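Local structure of exopolysaccharide biosynthesis protein (Pantoea stewartii subsp. stewartii DC283, 6TGF) at residues B[562-567]-B[588-593]; B[567-572]-B[636-641]; B[167-172]-B[187-192]; B[53-58]-B[177-182]; B[433-438]-B[457-462]. The protein modifies the glycan of the bacterial biofilm, probably by hydrolysing exopolysaccharide, using a parallel beta-helix fold like that of bacteriophage tailspikes. All blocks are in the same frame, centred on the assembly; numbering follows the deposited sequence.

Interaction 1: residues B[562-567]-B[588-593]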
# COMPACT_ATOMS: atom_id res chain seq x y z
N GLU B 562 37.42 -20.31 -5.30
CA GLU B 562 37.64 -21.25 -4.17
C GLU B 562 36.71 -22.45 -4.33
O GLU B 562 35.48 -22.26 -4.24
CB GLU B 562 37.39 -20.54 -2.84
CG GLU B 562 37.52 -21.45 -1.63
CD GLU B 562 37.16 -20.80 -0.31
OE1 GLU B 562 37.17 -21.51 0.72
OE2 GLU B 562 36.85 -19.60 -0.30
N VAL B 563 37.28 -23.64 -4.58
CA VAL B 563 36.55 -24.94 -4.53
C VAL B 563 36.64 -25.45 -3.09
O VAL B 563 37.61 -26.16 -2.76
CB VAL B 563 37.12 -25.96 -5.53
CG1 VAL B 563 36.36 -27.28 -5.49
CG2 VAL B 563 37.14 -25.41 -6.95
N PHE B 564 35.67 -25.06 -2.25
CA PHE B 564 35.59 -25.43 -0.82
C PHE B 564 35.01 -26.85 -0.70
O PHE B 564 34.08 -27.18 -1.45
CB PHE B 564 34.74 -24.42 -0.04
CG PHE B 564 34.58 -24.76 1.42
CD1 PHE B 564 35.65 -24.63 2.30
CD2 PHE B 564 33.37 -25.22 1.91
CE1 PHE B 564 35.50 -24.95 3.64
CE2 PHE B 564 33.23 -25.54 3.26
CZ PHE B 564 34.29 -25.40 4.12
N GLY B 565 35.55 -27.63 0.24
CA GLY B 565 35.24 -29.07 0.42
C GLY B 565 36.48 -29.91 0.17
O GLY B 565 37.52 -29.33 -0.18
N GLN B 566 36.37 -31.24 0.33
CA GLN B 566 37.54 -32.16 0.28
C GLN B 566 37.20 -33.44 -0.49
O GLN B 566 36.00 -33.71 -0.71
CB GLN B 566 37.99 -32.51 1.70
CG GLN B 566 37.01 -33.37 2.47
CD GLN B 566 37.67 -34.06 3.64
OE1 GLN B 566 37.86 -33.47 4.70
NE2 GLN B 566 38.02 -35.32 3.45
N SER B 567 38.24 -34.18 -0.88
CA SER B 567 38.18 -35.56 -1.44
C SER B 567 38.21 -36.57 -0.28
O SER B 567 38.84 -36.27 0.75
CB SER B 567 39.30 -35.80 -2.42
OG SER B 567 39.38 -37.17 -2.78
N GLY B 588 39.01 -31.58 6.33
CA GLY B 588 39.15 -30.23 5.74
C GLY B 588 39.90 -30.28 4.42
O GLY B 588 40.47 -31.35 4.10
N GLY B 589 39.91 -29.17 3.69
CA GLY B 589 40.61 -29.03 2.40
C GLY B 589 39.89 -28.09 1.45
O GLY B 589 38.76 -27.67 1.78
N ARG B 590 40.52 -27.77 0.32
CA ARG B 590 40.00 -26.87 -0.73
C ARG B 590 41.01 -26.77 -1.88
O ARG B 590 42.19 -27.11 -1.65
CB ARG B 590 39.74 -25.46 -0.17
CG ARG B 590 40.92 -24.87 0.58
CD ARG B 590 40.87 -23.36 0.69
NE ARG B 590 39.66 -22.88 1.35
CZ ARG B 590 39.46 -22.87 2.67
NH1 ARG B 590 40.38 -23.34 3.50
NH2 ARG B 590 38.32 -22.40 3.15
N ALA B 591 40.56 -26.32 -3.05
CA ALA B 591 41.40 -25.91 -4.20
C ALA B 591 41.14 -24.43 -4.49
O ALA B 591 39.96 -24.04 -4.57
CB ALA B 591 41.11 -26.77 -5.40
N VAL B 592 42.21 -23.64 -4.63
CA VAL B 592 42.14 -22.16 -4.87
C VAL B 592 42.66 -21.89 -6.29
O VAL B 592 43.88 -22.04 -6.51
CB VAL B 592 42.94 -21.39 -3.80
CG1 VAL B 592 42.88 -19.89 -4.03
CG2 VAL B 592 42.47 -21.73 -2.40
N ILE B 593 41.76 -21.51 -7.21
CA ILE B 593 42.06 -21.26 -8.65
C ILE B 593 42.14 -19.75 -8.88
O ILE B 593 41.13 -19.06 -8.65
CB ILE B 593 41.00 -21.92 -9.55
CG1 ILE B 593 40.92 -23.43 -9.31
CG2 ILE B 593 41.24 -21.59 -11.02
CD1 ILE B 593 39.63 -24.06 -9.80
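An antiparallel strand pair joins Glu562, Val563 and Phe564 to Val592, Ala591 and Arg590, with the strand axes 4.7 Å apart. Val563 and Ala591 form the hydrogen-bonded pair. Val563 N donates to Ala591 O at 2.7 Å, and Ala591 N returns a bond to Val563 O at 3.0 Å. Their CB atoms meet on one face of the sheet, where Ile593 CD1 also lies 4.0 Å from Val563 CG2.

The other face carries charge. Arg590 grips Glu562 side-on, with both NE and NH2 pointing at the single oxygen OE1. The NH2 to OE1 distance is 2.8 Å. OE1 lies in the guanidinium plane, but the carboxylate plane is turned 52° against it. The arginine chain bends at chi3 (59°), and NE and NH2 both reach OE1. NH2 also comes 3.6 Å from Phe564 CD1, obliquely to the ring. This salt bridge is extended by Glu609 at Arg590 NH1 and by Glu560 of the second subunit at NH2. Lys645 of that subunit pairs with Glu562 OE2.

Past the paired residues, Gln566 OE1 accepts from Gly588 N at 2.7 Å. Gln566 NE2 bonds to Ser567 O and Gln568 O. The arrangement is that of two neighbouring strands in an antiparallel sheet, with a buried charge network on one face running into a subunit interface.

Interaction 2: residues B[567-572]-B[636-641]. With EDO (1,2-ethanediol), chain C.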
# COMPACT_ATOMS: atom_id res chain seq x y z
N SER B 567 38.24 -34.18 -0.88
CA SER B 567 38.18 -35.56 -1.44
C SER B 567 38.21 -36.57 -0.28
O SER B 567 38.84 -36.27 0.75
CB SER B 567 39.30 -35.80 -2.42
OG SER B 567 39.38 -37.17 -2.78
N GLN B 568 37.55 -37.72 -0.47
CA GLN B 568 37.37 -38.79 0.55
C GLN B 568 36.37 -38.32 1.62
O GLN B 568 36.26 -37.10 1.84
CB GLN B 568 38.69 -39.18 1.22
CG GLN B 568 39.83 -39.46 0.26
CD GLN B 568 39.57 -40.63 -0.65
OE1 GLN B 568 38.78 -41.52 -0.34
NE2 GLN B 568 40.24 -40.65 -1.79
N PHE B 569 35.66 -39.27 2.24
CA PHE B 569 34.80 -39.05 3.44
C PHE B 569 34.77 -40.33 4.29
O PHE B 569 33.78 -40.54 5.01
CB PHE B 569 33.40 -38.61 3.01
CG PHE B 569 32.75 -39.51 1.99
CD1 PHE B 569 32.96 -39.30 0.63
CD2 PHE B 569 31.95 -40.57 2.37
CE1 PHE B 569 32.37 -40.12 -0.31
CE2 PHE B 569 31.36 -41.39 1.42
CZ PHE B 569 31.57 -41.17 0.08
N ASN B 570 35.83 -41.14 4.21
CA ASN B 570 35.99 -42.39 5.01
C ASN B 570 36.44 -42.00 6.42
O ASN B 570 37.14 -40.97 6.56
CB ASN B 570 36.96 -43.37 4.34
CG ASN B 570 38.34 -42.80 4.10
OD1 ASN B 570 38.65 -42.38 2.99
ND2 ASN B 570 39.16 -42.76 5.13
N ASN B 571 36.04 -42.79 7.42
CA ASN B 571 36.37 -42.56 8.85
C ASN B 571 37.85 -42.87 9.09
O ASN B 571 38.53 -43.34 8.16
CB ASN B 571 35.47 -43.40 9.77
CG ASN B 571 34.09 -42.81 9.95
OD1 ASN B 571 33.12 -43.30 9.38
ND2 ASN B 571 33.99 -41.74 10.72
N GLY B 572 38.34 -42.59 10.31
CA GLY B 572 39.71 -42.90 10.76
C GLY B 572 40.73 -41.88 10.29
O GLY B 572 41.87 -42.29 10.00
N TRP B 636 35.69 -39.53 -5.08
CA TRP B 636 35.03 -39.55 -3.75
C TRP B 636 35.09 -38.17 -3.09
O TRP B 636 35.36 -38.11 -1.87
CB TRP B 636 35.67 -40.62 -2.84
CG TRP B 636 35.54 -42.02 -3.35
CD1 TRP B 636 36.55 -42.89 -3.61
CD2 TRP B 636 34.31 -42.72 -3.64
NE1 TRP B 636 36.04 -44.09 -4.05
CE2 TRP B 636 34.67 -44.01 -4.08
CE3 TRP B 636 32.95 -42.38 -3.57
CZ2 TRP B 636 33.72 -44.96 -4.45
CZ3 TRP B 636 32.01 -43.32 -3.93
CH2 TRP B 636 32.39 -44.59 -4.37
N THR B 637 34.85 -37.10 -3.85
CA THR B 637 34.57 -35.74 -3.32
C THR B 637 33.05 -35.55 -3.31
O THR B 637 32.44 -35.33 -4.35
CB THR B 637 35.36 -34.64 -4.05
OG1 THR B 637 35.01 -33.39 -3.47
CG2 THR B 637 35.11 -34.58 -5.53
N PRO B 638 32.41 -35.68 -2.12
CA PRO B 638 30.96 -35.81 -2.03
C PRO B 638 30.18 -34.50 -2.23
O PRO B 638 29.03 -34.56 -2.64
CB PRO B 638 30.76 -36.35 -0.61
CG PRO B 638 31.91 -35.74 0.18
CD PRO B 638 33.06 -35.68 -0.80
N SER B 639 30.80 -33.36 -1.93
CA SER B 639 30.19 -32.01 -2.01
C SER B 639 31.28 -30.93 -2.00
O SER B 639 31.98 -30.81 -0.97
CB SER B 639 29.20 -31.79 -0.90
OG SER B 639 29.80 -32.02 0.37
N ALA B 640 31.42 -30.19 -3.11
CA ALA B 640 32.39 -29.09 -3.28
C ALA B 640 31.64 -27.80 -3.63
O ALA B 640 31.00 -27.77 -4.70
CB ALA B 640 33.40 -29.45 -4.33
N ALA B 641 31.73 -26.78 -2.77
CA ALA B 641 31.07 -25.46 -2.92
C ALA B 641 32.00 -24.51 -3.68
O ALA B 641 33.15 -24.34 -3.25
CB ALA B 641 30.70 -24.91 -1.56
C1 EDO C . 34.69 -44.51 0.24
O1 EDO C . 33.80 -44.41 -0.85
C2 EDO C . 35.90 -43.66 0.09
O2 EDO C . 35.94 -42.52 0.94
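Trp636 O accepts the backbone N-H of Gln568 at 2.6 Å. This is the only hydrogen bond between 567-572 and 636-641. It is bent, 130° at the hydrogen, and the donor stands above the carbonyl plane. The same oxygen faces the edge of the Phe569 ring, 3.7 Å from its CD1.

Phe569 and Trp636 carry most of the contact. In Phe569 a chi1 of 52° sets CG between the backbone N and the carbonyl carbon, and the ring then reaches the other segment. Pro638 CG comes obliquely to this ring, 3.7 Å from CD1. Next to it, Phe569 CE1 approaches CE3 of the Trp636 indole at 4.0 Å. The two aromatic side chains cross at a slant, without a parallel stack.

A molecule of 1,2-ethanediol, probably from the crystallisation liquor, lies against both rings. Its O1 sits over the centre of the indole, 3.2 Å above the plane, and its O2 lies over one face of Phe569. O2 is also near Gln568 OE1 (3.3 Å) and Asn570 OD1 (3.4 Å). Both are weak hydrogen bonds.

Farther along the loop, Asn571 ND2 bonds to Asp600 and Glu603 of the second subunit. Thr637 OG1 bonds back to Gln566 O, and Ser567 OG to Gly635 O. The loop 567-572 follows strand 558-564. Strand 637-646 lies between 558-564 and 534-537 in an antiparallel sheet.

Interaction 3: residues B[167-172]-B[187-192]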
# COMPACT_ATOMS: atom_id res chain seq x y z
N ILE B 167 -46.05 26.96 0.63
CA ILE B 167 -44.57 27.02 0.50
C ILE B 167 -44.23 27.77 -0.79
O ILE B 167 -44.65 27.31 -1.87
CB ILE B 167 -43.94 25.61 0.52
CG1 ILE B 167 -44.53 24.71 1.61
CG2 ILE B 167 -42.42 25.70 0.63
CD1 ILE B 167 -45.51 23.69 1.11
N GLY B 168 -43.48 28.87 -0.67
CA GLY B 168 -43.11 29.74 -1.80
C GLY B 168 -41.72 29.43 -2.33
O GLY B 168 -41.03 28.57 -1.74
N GLU B 169 -41.32 30.12 -3.41
CA GLU B 169 -39.99 29.98 -4.06
C GLU B 169 -39.32 31.36 -4.13
O GLU B 169 -40.04 32.36 -4.34
CB GLU B 169 -40.12 29.36 -5.45
CG GLU B 169 -38.79 28.90 -6.03
CD GLU B 169 -38.90 27.91 -7.17
OE1 GLU B 169 -38.09 26.95 -7.19
OE2 GLU B 169 -39.77 28.09 -8.04
N ILE B 170 -38.00 31.40 -3.94
CA ILE B 170 -37.17 32.64 -3.93
C ILE B 170 -35.97 32.42 -4.85
O ILE B 170 -35.30 31.39 -4.76
CB ILE B 170 -36.76 33.01 -2.49
CG1 ILE B 170 -38.00 33.27 -1.63
CG2 ILE B 170 -35.79 34.17 -2.46
CD1 ILE B 170 -37.71 33.77 -0.23
N PRO B 171 -35.67 33.36 -5.78
CA PRO B 171 -34.65 33.12 -6.81
C PRO B 171 -33.18 33.18 -6.34
O PRO B 171 -32.39 32.45 -6.91
CB PRO B 171 -34.92 34.23 -7.84
CG PRO B 171 -35.56 35.35 -7.04
CD PRO B 171 -36.33 34.66 -5.93
N SER B 172 -32.85 34.02 -5.35
CA SER B 172 -31.46 34.28 -4.89
C SER B 172 -31.42 34.53 -3.37
O SER B 172 -32.50 34.80 -2.80
CB SER B 172 -30.85 35.43 -5.64
OG SER B 172 -31.56 36.63 -5.38
N LYS B 187 -41.61 27.54 5.89
CA LYS B 187 -40.72 26.86 4.91
C LYS B 187 -40.73 27.64 3.60
O LYS B 187 -41.81 28.12 3.18
CB LYS B 187 -41.15 25.41 4.70
CG LYS B 187 -40.95 24.51 5.91
CD LYS B 187 -41.21 23.04 5.64
CE LYS B 187 -41.76 22.32 6.85
NZ LYS B 187 -41.46 20.87 6.81
N ILE B 188 -39.55 27.77 2.98
CA ILE B 188 -39.35 28.44 1.66
C ILE B 188 -38.38 27.60 0.84
O ILE B 188 -37.63 26.80 1.44
CB ILE B 188 -38.88 29.90 1.86
CG1 ILE B 188 -39.33 30.81 0.72
CG2 ILE B 188 -37.37 29.98 2.07
CD1 ILE B 188 -40.81 31.07 0.69
N LYS B 189 -38.41 27.76 -0.48
CA LYS B 189 -37.58 26.98 -1.44
C LYS B 189 -36.71 27.96 -2.24
O LYS B 189 -37.27 28.70 -3.06
CB LYS B 189 -38.51 26.15 -2.34
CG LYS B 189 -37.91 24.87 -2.89
CD LYS B 189 -37.20 25.07 -4.20
CE LYS B 189 -36.29 23.91 -4.55
NZ LYS B 189 -37.03 22.63 -4.59
N LEU B 190 -35.40 27.97 -1.98
CA LEU B 190 -34.41 28.81 -2.72
C LEU B 190 -34.00 28.08 -4.00
O LEU B 190 -33.40 26.99 -3.88
CB LEU B 190 -33.21 29.10 -1.82
CG LEU B 190 -32.12 29.99 -2.43
CD1 LEU B 190 -32.65 31.38 -2.72
CD2 LEU B 190 -30.91 30.07 -1.52
N LYS B 191 -34.32 28.65 -5.16
CA LYS B 191 -34.02 28.07 -6.50
C LYS B 191 -32.50 27.89 -6.64
O LYS B 191 -32.07 26.81 -7.10
CB LYS B 191 -34.57 28.96 -7.62
CG LYS B 191 -34.39 28.42 -9.03
CD LYS B 191 -34.50 29.48 -10.11
CE LYS B 191 -33.57 29.24 -11.28
NZ LYS B 191 -32.16 29.56 -10.93
N SER B 192 -31.73 28.92 -6.27
CA SER B 192 -30.25 28.91 -6.31
C SER B 192 -29.68 30.03 -5.43
O SER B 192 -30.45 30.94 -5.07
CB SER B 192 -29.75 29.01 -7.73
OG SER B 192 -29.05 30.22 -7.95
O HOH W 1 -32.77 32.48 -9.69
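Backbone hydrogen bonds zip 168-170 to 187-190 in parallel. Lys189 N donates to Gly168 O at 3.0 Å. Ile170 N then donates to Lys189 O at 2.9 Å, and Lys191 N to Ile170 O. CA-H...O contacts add to the ladder, among them Glu169 CA to Lys189 O at 3.2 Å. The strand directions diverge by 39°.

Apolar contacts fill the face of Ile170, Ile188 and Leu190. Ile170 CD1 meets Ile188 CG1 at 3.5 Å, the two chains crossing at about a right angle. Leu190, with CG opposite its backbone N (chi1 -179°), brings CD1 to 3.3 Å from Ile170 O and 4.2 Å from Ile170 CG2.

Glu169 and Lys189 lie on the exposed face. They run side by side, OE1 to CD at 3.6 Å, but their charged ends do not touch.

Water makes a separate bridge. It receives a bond from Lys191 NZ and donates to Pro171 O.

The pair forms the two strands of a beta-alpha-beta unit with helix 173-176, which Ser172 caps at its N-terminus. That helix covers the isoleucine and leucine face through Val173 and Leu176. Strand 168-170 ends its sheet, and 187-190 continues it to antiparallel strand 202-207.

Interaction 4: residues B[53-58]-B[177-182]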
# COMPACT_ATOMS: atom_id res chain seq x y z
N PRO B 53 -43.09 43.76 -0.20
CA PRO B 53 -43.35 43.20 -1.53
C PRO B 53 -42.74 41.80 -1.71
O PRO B 53 -43.33 40.99 -2.39
CB PRO B 53 -42.70 44.21 -2.49
CG PRO B 53 -42.72 45.51 -1.71
CD PRO B 53 -42.46 45.09 -0.28
N GLU B 54 -41.58 41.56 -1.07
CA GLU B 54 -40.84 40.27 -1.09
C GLU B 54 -41.75 39.13 -0.61
O GLU B 54 -41.55 38.00 -1.08
CB GLU B 54 -39.59 40.35 -0.21
CG GLU B 54 -38.43 41.10 -0.85
CD GLU B 54 -38.48 42.61 -0.75
OE1 GLU B 54 -39.09 43.12 0.21
OE2 GLU B 54 -37.90 43.28 -1.63
N ASN B 55 -42.69 39.41 0.30
CA ASN B 55 -43.66 38.42 0.85
C ASN B 55 -44.69 38.04 -0.23
O ASN B 55 -45.17 36.90 -0.18
CB ASN B 55 -44.35 38.93 2.11
CG ASN B 55 -43.42 38.98 3.30
OD1 ASN B 55 -42.92 40.05 3.67
ND2 ASN B 55 -43.16 37.83 3.91
N VAL B 56 -45.00 38.96 -1.15
CA VAL B 56 -45.94 38.73 -2.29
C VAL B 56 -45.22 37.90 -3.35
O VAL B 56 -45.80 36.90 -3.83
CB VAL B 56 -46.47 40.06 -2.87
CG1 VAL B 56 -47.41 39.84 -4.05
CG2 VAL B 56 -47.15 40.91 -1.81
N TYR B 57 -44.00 38.31 -3.72
CA TYR B 57 -43.10 37.60 -4.67
C TYR B 57 -42.80 36.19 -4.14
O TYR B 57 -42.63 35.27 -4.97
CB TYR B 57 -41.80 38.37 -4.88
CG TYR B 57 -41.93 39.63 -5.71
CD1 TYR B 57 -42.22 39.57 -7.07
CD2 TYR B 57 -41.74 40.88 -5.15
CE1 TYR B 57 -42.33 40.72 -7.84
CE2 TYR B 57 -41.84 42.04 -5.90
CZ TYR B 57 -42.14 41.96 -7.25
OH TYR B 57 -42.24 43.10 -8.00
N ALA B 58 -42.72 36.02 -2.82
CA ALA B 58 -42.34 34.76 -2.13
C ALA B 58 -43.50 33.75 -2.16
O ALA B 58 -43.21 32.57 -1.94
CB ALA B 58 -41.90 35.04 -0.72
N ARG B 177 -32.58 37.28 1.89
CA ARG B 177 -32.15 38.16 3.01
C ARG B 177 -33.12 39.35 3.15
O ARG B 177 -33.05 40.02 4.19
CB ARG B 177 -30.72 38.66 2.78
CG ARG B 177 -29.65 37.62 3.05
CD ARG B 177 -28.33 38.01 2.43
NE ARG B 177 -27.25 37.09 2.76
CZ ARG B 177 -26.07 37.05 2.16
NH1 ARG B 177 -25.79 37.89 1.17
NH2 ARG B 177 -25.16 36.17 2.53
N LYS B 178 -33.95 39.60 2.14
CA LYS B 178 -34.93 40.73 2.10
C LYS B 178 -36.35 40.23 2.40
O LYS B 178 -37.23 41.09 2.61
CB LYS B 178 -34.87 41.42 0.73
CG LYS B 178 -33.64 42.29 0.51
CD LYS B 178 -33.43 42.67 -0.94
CE LYS B 178 -32.49 43.84 -1.11
NZ LYS B 178 -32.34 44.23 -2.53
N THR B 179 -36.57 38.91 2.42
CA THR B 179 -37.90 38.28 2.64
C THR B 179 -38.05 37.89 4.11
O THR B 179 -37.42 36.91 4.52
CB THR B 179 -38.08 37.05 1.74
OG1 THR B 179 -37.88 37.45 0.38
CG2 THR B 179 -39.44 36.41 1.89
N ARG B 180 -38.86 38.64 4.87
CA ARG B 180 -39.21 38.29 6.28
C ARG B 180 -40.11 37.05 6.25
O ARG B 180 -41.07 37.00 5.49
CB ARG B 180 -39.92 39.47 6.97
CG ARG B 180 -40.47 39.14 8.35
CD ARG B 180 -40.96 40.36 9.10
NE ARG B 180 -40.00 40.83 10.09
CZ ARG B 180 -40.12 40.67 11.41
NH1 ARG B 180 -41.17 40.07 11.93
NH2 ARG B 180 -39.18 41.14 12.21
N PRO B 181 -39.82 36.01 7.07
CA PRO B 181 -40.72 34.87 7.20
C PRO B 181 -42.11 35.29 7.68
O PRO B 181 -42.21 36.24 8.44
CB PRO B 181 -40.05 33.97 8.26
CG PRO B 181 -38.59 34.39 8.26
CD PRO B 181 -38.60 35.86 7.88
N LEU B 182 -43.16 34.59 7.23
CA LEU B 182 -44.57 34.82 7.66
C LEU B 182 -44.69 34.51 9.15
O LEU B 182 -45.37 35.29 9.86
CB LEU B 182 -45.51 33.93 6.84
CG LEU B 182 -45.79 34.40 5.41
CD1 LEU B 182 -46.67 33.39 4.68
CD2 LEU B 182 -46.44 35.77 5.40
O HOH W 2 -40.03 40.97 4.16
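Glu54 CB, Asn55 and Thr179 form the tight part of this contact, between helix 53-57 and the loop 177-182. Asn55 ND2 donates to Arg180 O at 2.7 Å. The donor approaches nearly in line with the carbonyl bond, with an angle of 147° at the hydrogen. With chi1 -71°, Asn55 CG lies beside the backbone N and ND2 reaches the loop.

Thr179 uses both its branches. OG1 lies 3.4 Å from Glu54 CB, while CG2 reaches Ala58 CB at 3.8 Å, one helical turn further on. OG1 has its hydrogen bond within its own part of the chain, with Asp175 O. Leu182 CD2 lies 4.1 Å from Asn55 ND2.

The far end of Glu54 is on the looser side. There Glu54 and exposed Lys178 meet through carbon atoms, CG to CB at 3.9 Å. Their charged groups stay apart, and Glu54 OE1 bonds instead to Thr52 OG1. One water bridges the helix and the loop. It accepts from Arg180 N at 2.7 Å and donates to Asn55 OD1 and Lys178 O.

The Asn55 amide thus serves the loop backbone at both ends, directly through nitrogen and by way of water through oxygen, which also bonds to Thr52 N. This should fix which end of the amide is nitrogen. The helix, part of the head-binding region, is tied to the later loop by hydrogen bonds and small apolar contacts, with no salt bridge between them.

Interaction 5: residues B[433-438]-B[457-462]. With EDO (1,2-ethanediol), chain Z.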
# COMPACT_ATOMS: atom_id res chain seq x y z
N PRO B 433 15.02 17.61 3.13
CA PRO B 433 16.18 17.31 3.97
C PRO B 433 15.76 16.83 5.38
O PRO B 433 14.70 17.22 5.84
CB PRO B 433 16.94 18.64 4.06
CG PRO B 433 15.88 19.69 3.80
CD PRO B 433 14.91 19.05 2.83
N ARG B 434 16.60 15.99 6.00
CA ARG B 434 16.43 15.50 7.39
C ARG B 434 15.05 14.87 7.57
O ARG B 434 14.35 15.23 8.54
CB ARG B 434 16.62 16.65 8.39
CG ARG B 434 17.99 17.30 8.35
CD ARG B 434 18.14 18.26 9.52
NE ARG B 434 19.41 18.98 9.52
CZ ARG B 434 19.76 19.88 10.42
NH1 ARG B 434 18.95 20.20 11.42
NH2 ARG B 434 20.94 20.48 10.33
N CYS B 435 14.66 13.96 6.67
CA CYS B 435 13.43 13.14 6.77
C CYS B 435 13.78 11.77 7.35
O CYS B 435 14.48 11.00 6.66
CB CYS B 435 12.75 12.99 5.42
SG CYS B 435 11.89 14.49 4.88
N SER B 436 13.33 11.49 8.58
CA SER B 436 13.61 10.24 9.33
C SER B 436 12.39 9.30 9.25
O SER B 436 11.27 9.81 9.09
CB SER B 436 13.97 10.54 10.76
OG SER B 436 14.93 11.59 10.83
N GLN B 437 12.63 7.99 9.32
CA GLN B 437 11.60 6.91 9.28
C GLN B 437 10.67 7.12 8.07
O GLN B 437 9.45 6.94 8.23
CB GLN B 437 10.79 6.90 10.59
CG GLN B 437 11.62 6.56 11.82
CD GLN B 437 12.37 7.75 12.39
OE1 GLN B 437 13.58 7.70 12.58
NE2 GLN B 437 11.65 8.82 12.66
N SER B 438 11.24 7.45 6.90
CA SER B 438 10.49 7.87 5.69
C SER B 438 10.57 6.80 4.59
O SER B 438 11.50 5.96 4.65
CB SER B 438 11.00 9.20 5.21
OG SER B 438 10.69 10.21 6.16
N GLY B 457 18.86 12.09 5.58
CA GLY B 457 17.55 11.43 5.76
C GLY B 457 17.69 9.97 6.17
O GLY B 457 18.83 9.52 6.40
N GLN B 458 16.56 9.28 6.27
CA GLN B 458 16.44 7.81 6.49
C GLN B 458 15.25 7.31 5.67
O GLN B 458 14.10 7.53 6.10
CB GLN B 458 16.28 7.50 7.98
CG GLN B 458 16.24 6.02 8.30
CD GLN B 458 15.88 5.75 9.74
OE1 GLN B 458 14.93 6.30 10.28
NE2 GLN B 458 16.65 4.88 10.38
N TRP B 459 15.53 6.68 4.52
CA TRP B 459 14.52 6.36 3.48
C TRP B 459 14.57 4.87 3.12
O TRP B 459 15.68 4.36 2.88
CB TRP B 459 14.75 7.22 2.23
CG TRP B 459 14.50 8.68 2.42
CD1 TRP B 459 15.40 9.63 2.83
CD2 TRP B 459 13.26 9.38 2.19
NE1 TRP B 459 14.81 10.86 2.87
CE2 TRP B 459 13.50 10.74 2.49
CE3 TRP B 459 11.99 9.00 1.77
CZ2 TRP B 459 12.50 11.71 2.37
CZ3 TRP B 459 11.00 9.95 1.65
CH2 TRP B 459 11.26 11.29 1.95
N ILE B 460 13.40 4.22 3.10
CA ILE B 460 13.13 3.02 2.26
C ILE B 460 12.69 3.54 0.89
O ILE B 460 11.76 4.36 0.84
CB ILE B 460 12.07 2.09 2.89
CG1 ILE B 460 12.58 1.44 4.18
CG2 ILE B 460 11.61 1.04 1.88
CD1 ILE B 460 11.52 0.68 4.95
N ILE B 461 13.36 3.10 -0.18
CA ILE B 461 13.07 3.53 -1.59
C ILE B 461 12.89 2.28 -2.46
O ILE B 461 13.91 1.70 -2.87
CB ILE B 461 14.16 4.48 -2.12
CG1 ILE B 461 14.42 5.63 -1.15
CG2 ILE B 461 13.80 4.97 -3.51
CD1 ILE B 461 15.46 6.63 -1.61
N ASP B 462 11.64 1.89 -2.71
CA ASP B 462 11.26 0.79 -3.64
C ASP B 462 10.74 1.40 -4.95
O ASP B 462 9.85 2.27 -4.87
CB ASP B 462 10.19 -0.13 -3.05
CG ASP B 462 10.67 -0.97 -1.88
OD1 ASP B 462 11.88 -1.29 -1.83
OD2 ASP B 462 9.82 -1.31 -1.03
C1 EDO Z . 15.96 9.47 14.41
O1 EDO Z . 16.18 10.70 13.73
C2 EDO Z . 17.00 8.45 14.11
O2 EDO Z . 17.48 7.74 15.24
O HOH W 3 16.08 13.76 4.10
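Ser438 and Cys435 both touch the indole of Trp459. Ser438 CB lies over the six-membered ring in a CH-pi contact, 3.6 Å from its centroid and 11° off the normal. Cys435 CB approaches obliquely, 3.3 Å from CZ2. Its SG makes a longer sulfur-aromatic contact, also oblique.

Around these side chains runs the backbone ladder. Gln458 N donates to Cys435 O at 2.7 Å. Gln458 O then takes the N-H of Ser438 at 3.0 Å, and Ser438 O takes that of Ile460. Ser438 and Trp459 are therefore a parallel bridge pair, with both side chains on one face. At Gln437 the chain turns out of the strand. There the extended Gln458 side chain supplies the acceptor, with OE1 3.0 Å from Gln437 N. The bond lies in the amide carbonyl plane, on a lone pair.

Outer groups set these parts. Ser438 OG, turned beside its own backbone N (chi1 -66°), donates to Ser436 O and also bonds to Ile414 N. Ile414, Ile440 and Leu480 pack against the Trp459 side chain. A water at the ring edge accepts from Cys435 N, and weakly from Trp459 NE1. Gln484 of the third subunit bonds to Ser438 O.

These are adjacent rungs of the parallel beta-helix. Main-chain bonds join the rungs, and the Gln458 side chain stands in as acceptor where the strand is interrupted. The serine shows its carbon to the indole and keeps its hydroxyl for polar partners.

Along the chain, interactions 4 and 3 come first, then interaction 5, then interactions 1 and 2. Interactions 3 and 4 alternate in sequence and touch, with centres about 10 Å apart, so the N-terminal head-binding region is joined to the sheet that follows it. Interaction 5 lies in the parallel beta-helix, its centre about 56 Å from that of interaction 3 and 44 Å from that of interaction 1. Interactions 1 and 2 share Ser567 and one antiparallel sheet, with centres about 11 Å apart, and both touch the second subunit. The set thus samples three successive regions of an elongated, trimeric, tailspike-like protein.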